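Local coordinates for adhesin (PDB 6VT2), which binds sialoglycans such as sialyl-T antigen through two tandem Siglec-like modules, probably attaching the streptococcus to host glycoproteins, at residues T137-Q142 with K152-A157; L226-N231 with V301-A306; T236-A241 with L277-R282. All coordinates share one frame; numbering follows the deposited sequence.

Interaction 1. Residues T137-Q142 with K152-A157; sequences TLTYVQ and KDAVIA
Behind Ala154 and Val155, the helix residues that meet Thr139, Ile156 N donates to Lys152 O at 2.9 Å, a bond of the helical turn that carries both. On the other side, backbone hydrogen bonds from Thr139 to Thr197 and Asp199 place its CA. The chains come close here, 6.2 Å between Thr139 CA and Val155 CA, and the CB of Thr139 points at the helix. Its hydroxyl lies against both helix residues, while its methyl reaches Ala154 CB alone. Thr139 OG1 lies 3.8 Å from Val155 CG2, an approach of van der Waals type, and 4.0 Å from Ala154 O, too long for a hydrogen bond. Thr139 CG2 is 4.2 Å from Ala154 CB. The torsion accounts for this placing: with chi1 at -66°, OG1 stands anti to the carbonyl carbon and CG2 anti to the backbone nitrogen. Val155 contributes its CG2 branch, which also lies 3.9 Å from Thr139 CB; the two side chains pass at a slant rather than end-on.

The fold is that of an atypical Rib domain, an E-set relative, in which strand 139-141 pairs in parallel with strand 198-200 and helix 149-162 packs over one side of it. Only 109 Å² is buried between the segments, about half of it on Thr139. Val155 also touches Val174 of strand 171-174, as does Ile156, so the helix has contacts with a second strand. Further along strand 139-141, Val141 CG1 sits 3.7 Å from Thr139 CG2, and the Val141 side chain touches Asp151 of the same helix. Tyr140, on the alternate side, rests against Asp201 and Asn231, and Gln142 NE2 donates to Ser307 O.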
# COMPACT_ATOMS: atom_id res chain seq x y z
N THR A 137 -3.52 2.31 12.11
CA THR A 137 -2.64 1.16 12.22
C THR A 137 -1.77 1.41 13.45
O THR A 137 -1.29 2.54 13.64
CB THR A 137 -1.78 1.00 10.97
OG1 THR A 137 -0.99 2.18 10.74
CG2 THR A 137 -2.64 0.77 9.72
N LEU A 138 -1.46 0.35 14.18
CA LEU A 138 -0.60 0.39 15.37
C LEU A 138 0.80 0.86 14.99
O LEU A 138 1.31 0.48 13.96
CB LEU A 138 -0.52 -0.98 16.03
CG LEU A 138 -1.61 -1.25 17.04
CD1 LEU A 138 -1.56 -2.65 17.60
CD2 LEU A 138 -1.52 -0.23 18.18
N THR A 139 1.37 1.74 15.77
CA THR A 139 2.75 2.14 15.57
C THR A 139 3.57 1.38 16.59
O THR A 139 3.25 1.41 17.78
CB THR A 139 2.94 3.64 15.72
OG1 THR A 139 2.23 4.30 14.66
CG2 THR A 139 4.36 3.97 15.64
N TYR A 140 4.58 0.64 16.14
CA TYR A 140 5.45 -0.08 17.06
C TYR A 140 6.63 0.79 17.43
O TYR A 140 7.31 1.32 16.56
CB TYR A 140 5.93 -1.39 16.42
CG TYR A 140 4.86 -2.43 16.40
CD1 TYR A 140 4.64 -3.21 17.51
CD2 TYR A 140 4.01 -2.59 15.32
CE1 TYR A 140 3.67 -4.16 17.54
CE2 TYR A 140 3.02 -3.54 15.35
CZ TYR A 140 2.86 -4.33 16.47
OH TYR A 140 1.86 -5.28 16.50
N VAL A 141 6.85 0.96 18.74
CA VAL A 141 7.85 1.89 19.22
C VAL A 141 8.77 1.21 20.22
O VAL A 141 8.47 0.15 20.78
CB VAL A 141 7.18 3.13 19.87
CG1 VAL A 141 6.24 3.80 18.86
CG2 VAL A 141 6.42 2.77 21.10
N GLN A 142 9.90 1.89 20.50
CA GLN A 142 10.89 1.24 21.48
C GLN A 142 10.33 1.35 22.87
O GLN A 142 10.49 0.42 23.58
CB GLN A 142 12.15 2.05 21.28
CG GLN A 142 13.34 1.43 21.95
CD GLN A 142 14.39 2.48 22.10
OE1 GLN A 142 14.52 3.09 23.15
NE2 GLN A 142 15.13 2.72 21.04
N LYS A 152 5.70 10.12 17.72
CA LYS A 152 4.47 10.91 17.75
C LYS A 152 4.07 11.32 16.34
O LYS A 152 2.90 11.23 15.96
CB LYS A 152 4.66 12.13 18.64
CG LYS A 152 4.79 11.78 20.13
CD LYS A 152 5.16 12.99 20.98
CE LYS A 152 5.23 12.61 22.44
NZ LYS A 152 5.40 13.82 23.32
N ASP A 153 5.05 11.75 15.53
CA ASP A 153 4.70 12.15 14.18
C ASP A 153 4.13 10.97 13.43
O ASP A 153 3.21 11.13 12.61
CB ASP A 153 5.91 12.74 13.47
CG ASP A 153 6.31 14.09 14.05
OD1 ASP A 153 5.44 14.79 14.61
OD2 ASP A 153 7.50 14.46 13.93
N ALA A 154 4.67 9.78 13.69
CA ALA A 154 4.20 8.58 13.01
C ALA A 154 2.79 8.23 13.44
O ALA A 154 1.98 7.75 12.63
CB ALA A 154 5.13 7.39 13.26
N VAL A 155 2.47 8.40 14.72
CA VAL A 155 1.11 8.14 15.17
C VAL A 155 0.15 9.12 14.53
O VAL A 155 -0.89 8.72 14.00
CB VAL A 155 1.03 8.18 16.69
CG1 VAL A 155 -0.43 8.21 17.16
CG2 VAL A 155 1.80 6.98 17.30
N ILE A 156 0.51 10.41 14.50
CA ILE A 156 -0.35 11.42 13.88
C ILE A 156 -0.58 11.07 12.43
O ILE A 156 -1.71 11.18 11.91
CB ILE A 156 0.26 12.82 14.03
CG1 ILE A 156 0.29 13.24 15.49
CG2 ILE A 156 -0.55 13.83 13.18
CD1 ILE A 156 0.93 14.56 15.73
N ALA A 157 0.48 10.68 11.74
CA ALA A 157 0.33 10.35 10.33
C ALA A 157 -0.59 9.16 10.15
O ALA A 157 -1.39 9.10 9.20
CB ALA A 157 1.70 10.06 9.74

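Interaction 2. Residues L226-N231 with V301-A306; sequences LHFYDN and VRATDA. With CA (calcium ion), chain J.
Asp230 and Asp305 meet round a calcium ion. Asp230 chelates it with both carboxylate oxygens, Asp230 OD1 and OD2 each lying 2.5 Å from the metal, whereas Asp305 uses one oxygen, with OD2 at 2.4 Å. Asn231 OD1 adds a fourth bond, also 2.4 Å. Asp201, through its carboxylate, and Val203, through its backbone oxygen, complete the site. The two carboxylates are turned 63° apart, and Asp230 OD1 lies 3.4 Å from Asp305 OD2, a spacing of like charges that the cation would offset. Asp230 OD2 also touches Asp305 CB at 3.3 Å.

Second-shell bonds hold these groups in place: Asp230 OD2 pairs with Ser232 OG, and Asp305 OD1, the oxygen not used for calcium, accepts from Leu309 N. With chi1 at 66°, Asp305 CG sits between its backbone nitrogen and carbonyl carbon, and from there OD2 reaches the metal while OD1 reaches Leu309. The segments belong to the two facing sheets of the Siglec-like domain's beta sandwich, and the ion joins Asp230 and Asp305 across the two sheets.

Away from the metal the filling is apolar. Phe228 points toward the facing strand, its CZ 3.8 Å from Val301 CG2 and its CD2 4.0 Å from Ala303 CB, both methyls meeting the ring obliquely. Around this layer, Ile235 packs on Phe228, and Phe207 on Val301.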
# COMPACT_ATOMS: atom_id res chain seq x y z
N LEU A 226 17.23 -11.32 -1.67
CA LEU A 226 17.10 -11.69 -0.27
C LEU A 226 15.94 -10.86 0.28
O LEU A 226 15.93 -9.71 0.01
CB LEU A 226 18.37 -11.31 0.47
CG LEU A 226 19.46 -12.35 0.40
CD1 LEU A 226 19.99 -12.48 -1.02
CD2 LEU A 226 20.57 -11.97 1.34
N HIS A 227 15.12 -11.46 1.13
CA HIS A 227 13.90 -10.62 1.48
C HIS A 227 13.87 -10.56 3.01
O HIS A 227 14.18 -11.52 3.62
CB HIS A 227 12.64 -11.31 0.93
CG HIS A 227 12.59 -11.51 -0.55
ND1 HIS A 227 13.36 -12.42 -1.20
CD2 HIS A 227 11.84 -11.00 -1.50
CE1 HIS A 227 13.11 -12.41 -2.47
NE2 HIS A 227 12.19 -11.54 -2.68
N PHE A 228 13.47 -9.42 3.55
CA PHE A 228 13.39 -9.15 4.98
C PHE A 228 12.06 -8.47 5.27
O PHE A 228 11.57 -7.71 4.46
CB PHE A 228 14.49 -8.23 5.42
CG PHE A 228 15.89 -8.68 5.05
CD1 PHE A 228 16.41 -8.41 3.81
CD2 PHE A 228 16.67 -9.35 5.96
CE1 PHE A 228 17.72 -8.79 3.48
CE2 PHE A 228 17.92 -9.77 5.63
CZ PHE A 228 18.46 -9.51 4.41
N TYR A 229 11.51 -8.71 6.46
CA TYR A 229 10.38 -7.92 6.90
C TYR A 229 10.46 -7.73 8.40
O TYR A 229 11.27 -8.33 9.09
CB TYR A 229 9.05 -8.56 6.53
CG TYR A 229 8.71 -9.81 7.27
CD1 TYR A 229 8.01 -9.75 8.45
CD2 TYR A 229 9.06 -11.06 6.75
CE1 TYR A 229 7.66 -10.92 9.10
CE2 TYR A 229 8.73 -12.21 7.40
CZ TYR A 229 8.03 -12.14 8.56
OH TYR A 229 7.74 -13.32 9.21
N ASP A 230 9.70 -6.80 8.88
CA ASP A 230 9.63 -6.59 10.33
C ASP A 230 8.16 -6.47 10.69
O ASP A 230 7.42 -5.95 9.88
CB ASP A 230 10.43 -5.36 10.74
CG ASP A 230 10.58 -5.20 12.22
OD1 ASP A 230 11.08 -6.06 12.81
OD2 ASP A 230 10.06 -4.22 12.69
N ASN A 231 7.79 -6.74 11.94
CA ASN A 231 6.40 -6.56 12.43
C ASN A 231 5.98 -5.07 12.37
O ASN A 231 4.85 -4.82 12.18
CB ASN A 231 6.24 -7.13 13.84
CG ASN A 231 7.03 -6.39 14.87
OD1 ASN A 231 8.04 -5.88 14.56
ND2 ASN A 231 6.55 -6.27 16.08
N VAL A 301 23.81 -12.45 7.92
CA VAL A 301 23.13 -11.18 7.74
C VAL A 301 22.30 -10.90 8.98
O VAL A 301 21.71 -11.81 9.57
CB VAL A 301 22.30 -11.17 6.44
CG1 VAL A 301 21.17 -12.17 6.49
CG2 VAL A 301 21.86 -9.79 6.17
N ARG A 302 22.25 -9.66 9.35
CA ARG A 302 21.37 -9.14 10.39
C ARG A 302 20.57 -7.96 9.85
O ARG A 302 20.99 -7.28 8.91
CB ARG A 302 22.18 -8.63 11.57
CG ARG A 302 23.03 -9.62 12.26
CD ARG A 302 23.93 -8.92 13.31
NE ARG A 302 24.79 -9.89 13.99
CZ ARG A 302 24.45 -10.49 15.13
NH1 ARG A 302 23.27 -10.21 15.72
NH2 ARG A 302 25.26 -11.33 15.69
N ALA A 303 19.40 -7.70 10.41
CA ALA A 303 18.59 -6.56 10.00
C ALA A 303 18.10 -5.91 11.29
O ALA A 303 17.85 -6.58 12.29
CB ALA A 303 17.44 -6.94 9.09
N THR A 304 18.00 -4.59 11.25
CA THR A 304 17.59 -3.80 12.39
C THR A 304 16.36 -2.98 12.04
O THR A 304 16.25 -2.46 10.93
CB THR A 304 18.74 -2.87 12.78
OG1 THR A 304 19.88 -3.61 13.13
CG2 THR A 304 18.35 -2.03 14.04
N ASP A 305 15.40 -2.91 12.97
CA ASP A 305 14.21 -2.10 12.75
C ASP A 305 14.43 -0.71 13.34
O ASP A 305 15.48 -0.41 13.90
CB ASP A 305 12.96 -2.83 13.28
CG ASP A 305 12.95 -3.01 14.80
OD1 ASP A 305 13.59 -2.21 15.51
OD2 ASP A 305 12.34 -4.00 15.21
N ALA A 306 13.42 0.16 13.20
CA ALA A 306 13.61 1.55 13.58
C ALA A 306 13.65 1.72 15.09
O ALA A 306 14.13 2.76 15.57
CB ALA A 306 12.52 2.41 13.00
CA CA J . 10.26 -5.10 14.98

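Interaction 3. Residues T236-A241 with L277-R282; sequences TNVNFA and LVTTIR
Val238 and Leu277 slide past one another in opposite directions, and their contact is branch to branch: Val238 CG2 lies 3.8 Å from Leu277 CD2. The other Val238 branch serves the next residue but one on the facing strand. With chi1 at 173°, CG1 is anti to the backbone nitrogen and stands 4.1 Å from Thr279 OG1, itself hydrogen-bonded to Thr262 OG1. Thr279 thus turns its hydroxyl toward Val238 and its methyl toward Phe240, which comes from the opposite direction. Phe240 CZ is 3.8 Å from Thr279 CG2, with the methyl oblique to the ring, and Phe260 meets the same ring edge-to-face. The backbone beyond is shaped by an Asx turn: Ala241 N donates to Asn239 OD1 at 2.8 Å, bent to 157° at the hydrogen and coming from above the carbonyl plane.

At its start, strand 235-239 carries a classic beta bulge, Thr236 and Asn237 both facing Thr304. The contact runs between the two sheets of the Siglec-like sandwich, because strand 235-239 pairs with strand 296-305 while strand 277-283 lies in the other sheet beside strand 222-229, whose Phe228 packs against both Val238 and Thr279.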
# COMPACT_ATOMS: atom_id res chain seq x y z
N THR A 236 15.52 -0.48 9.01
CA THR A 236 16.44 0.63 8.86
C THR A 236 17.82 0.20 8.42
O THR A 236 18.55 1.03 7.88
CB THR A 236 16.57 1.44 10.15
OG1 THR A 236 17.13 0.65 11.21
CG2 THR A 236 15.19 1.94 10.55
N ASN A 237 18.22 -1.05 8.63
CA ASN A 237 19.57 -1.44 8.28
C ASN A 237 19.59 -2.92 8.01
O ASN A 237 18.97 -3.66 8.77
CB ASN A 237 20.54 -1.11 9.40
CG ASN A 237 21.93 -1.59 9.11
OD1 ASN A 237 22.32 -2.69 9.50
ND2 ASN A 237 22.69 -0.78 8.39
N VAL A 238 20.36 -3.32 6.99
CA VAL A 238 20.72 -4.71 6.71
C VAL A 238 22.23 -4.79 6.74
O VAL A 238 22.91 -3.99 6.07
CB VAL A 238 20.14 -5.17 5.37
CG1 VAL A 238 20.65 -6.55 5.02
CG2 VAL A 238 18.66 -5.08 5.40
N ASN A 239 22.74 -5.69 7.55
CA ASN A 239 24.16 -5.72 7.86
C ASN A 239 24.71 -7.11 7.58
O ASN A 239 24.38 -8.07 8.28
CB ASN A 239 24.39 -5.37 9.32
CG ASN A 239 25.85 -5.29 9.68
OD1 ASN A 239 26.72 -5.37 8.81
ND2 ASN A 239 26.13 -5.08 10.98
N PHE A 240 25.56 -7.20 6.56
CA PHE A 240 26.23 -8.44 6.18
C PHE A 240 27.59 -8.57 6.83
O PHE A 240 28.26 -9.58 6.63
CB PHE A 240 26.40 -8.51 4.64
CG PHE A 240 25.13 -8.59 3.91
CD1 PHE A 240 24.56 -9.79 3.65
CD2 PHE A 240 24.49 -7.43 3.48
CE1 PHE A 240 23.43 -9.91 2.99
CE2 PHE A 240 23.32 -7.48 2.84
CZ PHE A 240 22.74 -8.72 2.55
N ALA A 241 27.98 -7.62 7.65
CA ALA A 241 29.33 -7.58 8.19
C ALA A 241 29.31 -7.37 9.69
O ALA A 241 30.13 -6.64 10.23
CB ALA A 241 30.14 -6.49 7.51
N LEU A 277 11.35 -6.00 2.26
CA LEU A 277 12.55 -5.34 1.80
C LEU A 277 13.41 -6.34 1.04
O LEU A 277 13.65 -7.46 1.50
CB LEU A 277 13.31 -4.84 2.99
CG LEU A 277 14.57 -4.04 2.74
CD1 LEU A 277 14.23 -2.76 2.04
CD2 LEU A 277 15.31 -3.79 4.02
N VAL A 278 13.97 -5.90 -0.07
CA VAL A 278 14.68 -6.82 -0.96
C VAL A 278 16.09 -6.29 -1.11
O VAL A 278 16.28 -5.14 -1.52
CB VAL A 278 14.02 -6.93 -2.33
CG1 VAL A 278 14.81 -7.87 -3.28
CG2 VAL A 278 12.59 -7.45 -2.22
N THR A 279 17.07 -7.13 -0.81
CA THR A 279 18.48 -6.88 -1.08
C THR A 279 18.83 -7.77 -2.28
O THR A 279 18.53 -8.97 -2.27
CB THR A 279 19.39 -7.24 0.09
OG1 THR A 279 19.08 -6.44 1.26
CG2 THR A 279 20.84 -7.03 -0.30
N THR A 280 19.39 -7.18 -3.33
CA THR A 280 19.82 -7.94 -4.50
C THR A 280 21.33 -7.99 -4.50
O THR A 280 21.99 -6.97 -4.33
CB THR A 280 19.33 -7.30 -5.77
OG1 THR A 280 17.89 -7.35 -5.77
CG2 THR A 280 19.77 -8.08 -6.99
N ILE A 281 21.84 -9.19 -4.59
CA ILE A 281 23.25 -9.48 -4.71
C ILE A 281 23.48 -9.88 -6.15
O ILE A 281 22.86 -10.82 -6.62
CB ILE A 281 23.67 -10.60 -3.75
CG1 ILE A 281 23.34 -10.26 -2.29
CG2 ILE A 281 25.13 -10.86 -3.92
CD1 ILE A 281 23.65 -11.34 -1.31
N ARG A 282 24.38 -9.20 -6.82
CA ARG A 282 24.66 -9.44 -8.23
C ARG A 282 26.15 -9.64 -8.43
O ARG A 282 26.96 -8.84 -7.97
CB ARG A 282 24.16 -8.26 -9.00
CG ARG A 282 24.48 -8.32 -10.52
CD ARG A 282 23.99 -7.08 -11.23
NE ARG A 282 24.38 -7.23 -12.62
CZ ARG A 282 24.05 -6.39 -13.59
NH1 ARG A 282 24.47 -6.66 -14.84
NH2 ARG A 282 23.32 -5.28 -13.31

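How the interactions relate
Interactions 2 and 3 fill one sandwich core, their centres 9 Å apart, and are joined within each sheet: Leu226 N probably donates to Thr279 O at 2.7 Å in one, and Asn239 N to Arg302 O at 2.7 Å in the other. Interaction 1 belongs to the preceding Rib-type domain, 19 Å from interaction 2 and 25 Å from interaction 3, centre to centre. It meets interaction 2 at the domain junction, where Tyr140 CE1 packs 3.9 Å from Asn231 ND2, beside the calcium. The glycan lies toward the other end: the bound galactose is about 11 Å from the side chains of Val301 and Phe240. No residue of the three contacts is among those lining its pocket.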